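Local atomic coordinates of DUF5751 domain-containing protein (Sulfolobus tokodaii, PDB entry 2RBG), a protein that is of unknown function but folds as a compact alpha/beta domain around a parallel five-stranded sheet and assembles as two copies. Residues 19-24 and 51-56; 39-44 and 76-81. All blocks are in the same frame, centred on the assembly; numbering follows the deposited sequence.

Contact 1 (19-24 and 51-56); sequences NYFRKI and TLIREA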
loop_
_atom_site.group_PDB
_atom_site.type_symbol
_atom_site.label_atom_id
_atom_site.label_comp_id
_atom_site.label_asym_id
_atom_site.label_seq_id
_atom_site.Cartn_x
_atom_site.Cartn_y
_atom_site.Cartn_z
ATOM N N ASN A 19 15.386 -3.979 -4.390
ATOM C CA ASN A 19 14.097 -3.392 -4.744
ATOM C C ASN A 19 13.474 -2.591 -3.605
ATOM O O ASN A 19 12.951 -1.495 -3.823
ATOM C CB ASN A 19 13.111 -4.476 -5.194
ATOM C CG ASN A 19 13.539 -5.160 -6.476
ATOM O OD1 ASN A 19 13.990 -4.513 -7.421
ATOM N ND2 ASN A 19 13.384 -6.480 -6.522
ATOM N N TYR A 20 13.522 -3.130 -2.392
ATOM C CA TYR A 20 12.938 -2.425 -1.257
ATOM C C TYR A 20 13.678 -1.158 -0.851
ATOM O O TYR A 20 13.048 -0.193 -0.434
ATOM C CB TYR A 20 12.807 -3.345 -0.041
ATOM C CG TYR A 20 11.531 -4.163 -0.028
ATOM C CD1 TYR A 20 11.326 -5.188 -0.951
ATOM C CD2 TYR A 20 10.535 -3.921 0.919
ATOM C CE1 TYR A 20 10.162 -5.956 -0.926
ATOM C CE2 TYR A 20 9.368 -4.681 0.954
ATOM C CZ TYR A 20 9.191 -5.702 0.027
ATOM O OH TYR A 20 8.057 -6.483 0.072
ATOM N N PHE A 21 15.004 -1.143 -0.956
ATOM C CA PHE A 21 15.715 0.070 -0.578
ATOM C C PHE A 21 15.423 1.201 -1.549
ATOM O O PHE A 21 15.544 2.378 -1.205
ATOM C CB PHE A 21 17.219 -0.180 -0.453
ATOM C CG PHE A 21 17.642 -0.515 0.949
ATOM C CD1 PHE A 21 17.392 -1.776 1.481
ATOM C CD2 PHE A 21 18.205 0.459 1.768
ATOM C CE1 PHE A 21 17.688 -2.062 2.814
ATOM C CE2 PHE A 21 18.509 0.185 3.108
ATOM C CZ PHE A 21 18.248 -1.078 3.631
ATOM N N ARG A 22 15.022 0.845 -2.762
ATOM C CA ARG A 22 14.669 1.855 -3.744
ATOM C C ARG A 22 13.391 2.521 -3.224
ATOM O O ARG A 22 13.219 3.735 -3.332
ATOM C CB ARG A 22 14.428 1.210 -5.113
ATOM C CG ARG A 22 14.050 2.203 -6.202
ATOM C CD ARG A 22 13.906 1.543 -7.572
ATOM N NE ARG A 22 15.188 1.162 -8.167
ATOM C CZ ARG A 22 15.319 0.728 -9.419
ATOM N NH1 ARG A 22 14.248 0.622 -10.197
ATOM N NH2 ARG A 22 16.514 0.404 -9.898
ATOM N N LYS A 23 12.503 1.719 -2.641
ATOM C CA LYS A 23 11.253 2.239 -2.091
ATOM C C LYS A 23 11.528 3.114 -0.872
ATOM O O LYS A 23 10.945 4.185 -0.716
ATOM C CB LYS A 23 10.325 1.095 -1.667
ATOM C CG LYS A 23 9.774 0.243 -2.800
ATOM C CD LYS A 23 8.774 -0.779 -2.256
ATOM C CE LYS A 23 8.051 -1.503 -3.375
ATOM N NZ LYS A 23 7.245 -0.559 -4.201
ATOM N N ILE A 24 12.416 2.645 -0.001
ATOM C CA ILE A 24 12.748 3.388 1.205
ATOM C C ILE A 24 13.116 4.837 0.915
ATOM O O ILE A 24 12.577 5.753 1.529
ATOM C CB ILE A 24 13.914 2.714 1.963
ATOM C CG1 ILE A 24 13.427 1.390 2.563
ATOM C CG2 ILE A 24 14.445 3.648 3.057
ATOM C CD1 ILE A 24 14.524 0.548 3.179
ATOM N N THR A 51 26.737 -3.865 0.024
ATOM C CA THR A 51 27.123 -4.211 -1.337
ATOM C C THR A 51 25.864 -4.336 -2.194
ATOM O O THR A 51 25.810 -3.820 -3.311
ATOM C CB THR A 51 27.905 -5.537 -1.365
ATOM O OG1 THR A 51 29.162 -5.353 -0.701
ATOM C CG2 THR A 51 28.149 -5.993 -2.798
ATOM N N LEU A 52 24.847 -5.007 -1.662
ATOM C CA LEU A 52 23.593 -5.186 -2.388
ATOM C C LEU A 52 22.855 -3.877 -2.662
ATOM O O LEU A 52 22.287 -3.693 -3.739
ATOM C CB LEU A 52 22.659 -6.126 -1.618
ATOM C CG LEU A 52 23.032 -7.608 -1.548
ATOM C CD1 LEU A 52 22.026 -8.347 -0.676
ATOM C CD2 LEU A 52 23.056 -8.195 -2.951
ATOM N N ILE A 53 22.857 -2.967 -1.695
ATOM C CA ILE A 53 22.145 -1.703 -1.865
ATOM C C ILE A 53 23.033 -0.527 -2.253
ATOM O O ILE A 53 22.613 0.627 -2.163
ATOM C CB ILE A 53 21.375 -1.327 -0.582
ATOM C CG1 ILE A 53 22.355 -1.023 0.552
ATOM C CG2 ILE A 53 20.443 -2.462 -0.185
ATOM C CD1 ILE A 53 21.691 -0.519 1.815
ATOM N N ARG A 54 24.251 -0.819 -2.696
ATOM C CA ARG A 54 25.190 0.228 -3.089
ATOM C C ARG A 54 24.566 1.270 -4.014
ATOM O O ARG A 54 24.718 2.470 -3.794
ATOM C CB ARG A 54 26.413 -0.381 -3.781
ATOM C CG ARG A 54 27.451 0.652 -4.199
ATOM C CD ARG A 54 28.555 0.042 -5.052
ATOM N NE ARG A 54 28.035 -0.553 -6.281
ATOM C CZ ARG A 54 27.925 -1.861 -6.494
ATOM N NH1 ARG A 54 27.436 -2.309 -7.643
ATOM N NH2 ARG A 54 28.315 -2.723 -5.563
ATOM N N GLU A 55 23.867 0.808 -5.047
ATOM C CA GLU A 55 23.236 1.710 -6.009
ATOM C C GLU A 55 22.207 2.626 -5.355
ATOM O O GLU A 55 22.144 3.819 -5.655
ATOM C CB GLU A 55 22.577 0.903 -7.133
ATOM C CG GLU A 55 21.962 1.747 -8.238
ATOM C CD GLU A 55 22.948 2.728 -8.845
ATOM O OE1 GLU A 55 24.127 2.355 -9.026
ATOM O OE2 GLU A 55 22.542 3.869 -9.154
ATOM N N ALA A 56 21.401 2.070 -4.459
ATOM C CA ALA A 56 20.387 2.864 -3.775
ATOM C C ALA A 56 21.053 3.942 -2.928
ATOM O O ALA A 56 20.597 5.082 -2.886
ATOM C CB ALA A 56 19.518 1.969 -2.901
#

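Contact 2 (39-44 and 76-81); sequences NVFTEI and DIFLKN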
loop_
_atom_site.group_PDB
_atom_site.type_symbol
_atom_site.label_atom_id
_atom_site.label_comp_id
_atom_site.label_asym_id
_atom_site.label_seq_id
_atom_site.Cartn_x
_atom_site.Cartn_y
_atom_site.Cartn_z
ATOM N N ASN A 39 16.574 0.391 10.253
ATOM C CA ASN A 39 16.765 -0.810 11.058
ATOM C C ASN A 39 16.344 -2.023 10.253
ATOM O O ASN A 39 15.171 -2.183 9.911
ATOM C CB ASN A 39 15.945 -0.697 12.340
ATOM C CG ASN A 39 16.472 0.383 13.255
ATOM O OD1 ASN A 39 17.370 0.146 14.064
ATOM N ND2 ASN A 39 15.936 1.587 13.116
ATOM N N VAL A 40 17.316 -2.877 9.961
ATOM C CA VAL A 40 17.096 -4.066 9.159
ATOM C C VAL A 40 17.166 -5.330 10.001
ATOM O O VAL A 40 18.167 -5.587 10.667
ATOM C CB VAL A 40 18.154 -4.160 8.045
ATOM C CG1 VAL A 40 17.793 -5.269 7.068
ATOM C CG2 VAL A 40 18.282 -2.819 7.337
ATOM N N PHE A 41 16.097 -6.115 9.964
ATOM C CA PHE A 41 16.036 -7.361 10.714
ATOM C C PHE A 41 16.372 -8.462 9.722
ATOM O O PHE A 41 15.538 -8.878 8.918
ATOM C CB PHE A 41 14.639 -7.496 11.311
ATOM C CG PHE A 41 14.289 -6.359 12.229
ATOM C CD1 PHE A 41 14.740 -6.348 13.547
ATOM C CD2 PHE A 41 13.594 -5.251 11.749
ATOM C CE1 PHE A 41 14.511 -5.249 14.372
ATOM C CE2 PHE A 41 13.359 -4.146 12.566
ATOM C CZ PHE A 41 13.821 -4.145 13.882
ATOM N N THR A 42 17.624 -8.908 9.781
ATOM C CA THR A 42 18.130 -9.910 8.855
ATOM C C THR A 42 19.290 -10.679 9.479
ATOM O O THR A 42 19.814 -10.289 10.518
ATOM C CB THR A 42 18.637 -9.208 7.574
ATOM O OG1 THR A 42 19.159 -10.172 6.655
ATOM C CG2 THR A 42 19.732 -8.205 7.926
ATOM N N GLU A 43 19.688 -11.770 8.833
ATOM C CA GLU A 43 20.806 -12.578 9.313
ATOM C C GLU A 43 22.052 -12.256 8.491
ATOM O O GLU A 43 23.139 -12.764 8.762
ATOM C CB GLU A 43 20.476 -14.068 9.192
ATOM C CG GLU A 43 19.263 -14.510 10.000
ATOM C CD GLU A 43 19.400 -14.203 11.481
ATOM O OE1 GLU A 43 20.438 -14.572 12.068
ATOM O OE2 GLU A 43 18.471 -13.595 12.058
ATOM N N ILE A 44 21.881 -11.399 7.489
ATOM C CA ILE A 44 22.975 -11.003 6.608
ATOM C C ILE A 44 23.932 -10.035 7.314
ATOM O O ILE A 44 23.542 -9.352 8.261
ATOM C CB ILE A 44 22.404 -10.343 5.327
ATOM C CG1 ILE A 44 23.303 -10.644 4.131
ATOM C CG2 ILE A 44 22.255 -8.841 5.528
ATOM C CD1 ILE A 44 22.707 -10.198 2.810
ATOM N N ASP A 76 14.903 -7.086 20.947
ATOM C CA ASP A 76 14.824 -6.418 22.241
ATOM C C ASP A 76 15.845 -5.287 22.379
ATOM O O ASP A 76 15.569 -4.281 23.031
ATOM C CB ASP A 76 14.958 -7.431 23.393
ATOM C CG ASP A 76 16.262 -8.215 23.366
ATOM O OD1 ASP A 76 17.022 -8.139 22.378
ATOM O OD2 ASP A 76 16.517 -8.933 24.357
ATOM N N ILE A 77 17.013 -5.438 21.757
ATOM C CA ILE A 77 18.035 -4.393 21.819
ATOM C C ILE A 77 17.545 -3.207 20.985
ATOM O O ILE A 77 17.688 -2.049 21.380
ATOM C CB ILE A 77 19.386 -4.886 21.255
ATOM C CG1 ILE A 77 19.879 -6.098 22.053
ATOM C CG2 ILE A 77 20.418 -3.765 21.329
ATOM C CD1 ILE A 77 21.097 -6.774 21.451
ATOM N N PHE A 78 16.966 -3.508 19.828
ATOM C CA PHE A 78 16.429 -2.468 18.962
ATOM C C PHE A 78 15.397 -1.626 19.712
ATOM O O PHE A 78 15.458 -0.397 19.710
ATOM C CB PHE A 78 15.772 -3.089 17.729
ATOM C CG PHE A 78 14.733 -2.209 17.099
ATOM C CD1 PHE A 78 15.098 -1.043 16.436
ATOM C CD2 PHE A 78 13.382 -2.518 17.224
ATOM C CE1 PHE A 78 14.127 -0.191 15.910
ATOM C CE2 PHE A 78 12.405 -1.672 16.702
ATOM C CZ PHE A 78 12.780 -0.508 16.045
ATOM N N LEU A 79 14.445 -2.298 20.349
ATOM C CA LEU A 79 13.398 -1.604 21.085
ATOM C C LEU A 79 13.944 -0.787 22.251
ATOM O O LEU A 79 13.448 0.304 22.528
ATOM C CB LEU A 79 12.350 -2.606 21.571
ATOM C CG LEU A 79 11.485 -3.182 20.444
ATOM C CD1 LEU A 79 10.711 -4.396 20.935
ATOM C CD2 LEU A 79 10.538 -2.102 19.943
ATOM N N LYS A 80 14.966 -1.303 22.928
ATOM C CA LYS A 80 15.553 -0.572 24.049
ATOM C C LYS A 80 16.261 0.679 23.536
ATOM O O LYS A 80 16.073 1.773 24.068
ATOM C CB LYS A 80 16.545 -1.452 24.815
ATOM C CG LYS A 80 17.189 -0.754 26.013
ATOM C CD LYS A 80 16.142 -0.290 27.016
ATOM C CE LYS A 80 16.774 0.491 28.163
ATOM N NZ LYS A 80 15.754 0.915 29.171
ATOM N N ASN A 81 17.073 0.516 22.495
ATOM C CA ASN A 81 17.798 1.637 21.913
ATOM C C ASN A 81 16.844 2.696 21.372
ATOM O O ASN A 81 17.172 3.882 21.347
ATOM C CB ASN A 81 18.708 1.151 20.782
ATOM C CG ASN A 81 19.908 0.365 21.289
ATOM O OD1 ASN A 81 20.046 0.120 22.488
ATOM N ND2 ASN A 81 20.781 -0.033 20.370
#

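Contact 1 (19-24 and 51-56)
Phe21 presents one face of its ring to Ile53, and the two branches of the isoleucine divide that face between them. CD1 lies over the CD2-CE2 side of the ring: it stands 3.8 Å from the Phe21 ring centroid and 23° off the ring normal, which meets the geometry of a CH-pi contact, and its closest atom there is Phe21 CE2 at 3.5 Å. The other branch covers the CG-CD1 side, with Ile53 CG2 3.5 Å from Phe21 CD1. Both methyls reach the ring because CG1 sits between the backbone N and the carbonyl carbon (chi1 66°), while CG2 is turned beside the backbone N. The opposite face of Phe21 is taken by Ile24 of its own helix, whose CD1 lies 3.8 Å above the plane, over the ring centre, so the ring is held between two methyls of Ile53 and one of Ile24. In the fold, this joins helix 17-31, which follows the first strand of the parallel sheet, to the break between helices 46-52 and 54-59. Ile53 leaves helical geometry after the first of these helices and serves as N-cap residue of the second, so the kink itself supplies the ring's partner. In the first turn of helix 54-59, Ala56 adds a smaller contact, its CB 4.0 Å from Phe21 CB, at the root of the aromatic side chain. Leu52 also packs on helix 17-31, against Phe17 and Glu18. Another side of that helix faces the sheet through Tyr20 and Ile24, and Lys23 NZ forms a salt bridge with Asp76 of the second subunit.

Contact 2 (39-44 and 76-81)
An aromatic cluster under helix 75-82, on one side of the parallel sheet, has a T-shaped pair at this contact: the edge of Phe41 points into the face of Phe78. The ring planes meet at 85° and the centroids are 5.2 Å apart. Phe41 CZ leads, 3.7 Å from Phe78 CD2 and offset toward the rim of the Phe78 ring. Phe78 extends from the helix toward strand 35-41, its CG roughly opposite the backbone N (chi1 156°). That strand lies between strands 6-11 and 64-70 in the sheet, and Asn39, two residues before Phe41, also meets the ring. Its amide plane is inclined 60° to the ring plane, with Asn39 OD1 3.5 Å from Phe78 CD1 and Asn39 CG 3.6 Å from Phe78 CE1. The OD1 of this buried asparagine accepts a hydrogen bond from Trp70 NE1; the indole also meets both phenylalanine rings, and Leu9 of strand 6-11 touches Phe78. Beyond the end of the strand the chain turns at Thr42, where Ile44 N donates to Thr42 OG1 over 3.1 Å in a nearly straight bond, an ST turn.

Strand 35-41, which supplies one side of contact 2, follows helix 17-31 in the chain and precedes helix 46-52, both of contact 1. Both contacts are largely buried, but contact 1 joins helix to helix whereas contact 2 joins helix to sheet. Their chemistry differs accordingly: contact 1 is wholly apolar, aliphatic methyls on one aromatic ring, while contact 2 pairs two aromatic rings and admits a buried amide. With centres 19 Å apart they still touch, Phe21 CZ lying 4.1 Å from Val40 CG2 and Leu52 CD1 4.0 Å from Ile44 CD1. Val40 thus meets contact 1's ring, whereas its neighbours Asn39 and Phe41 serve contact 2.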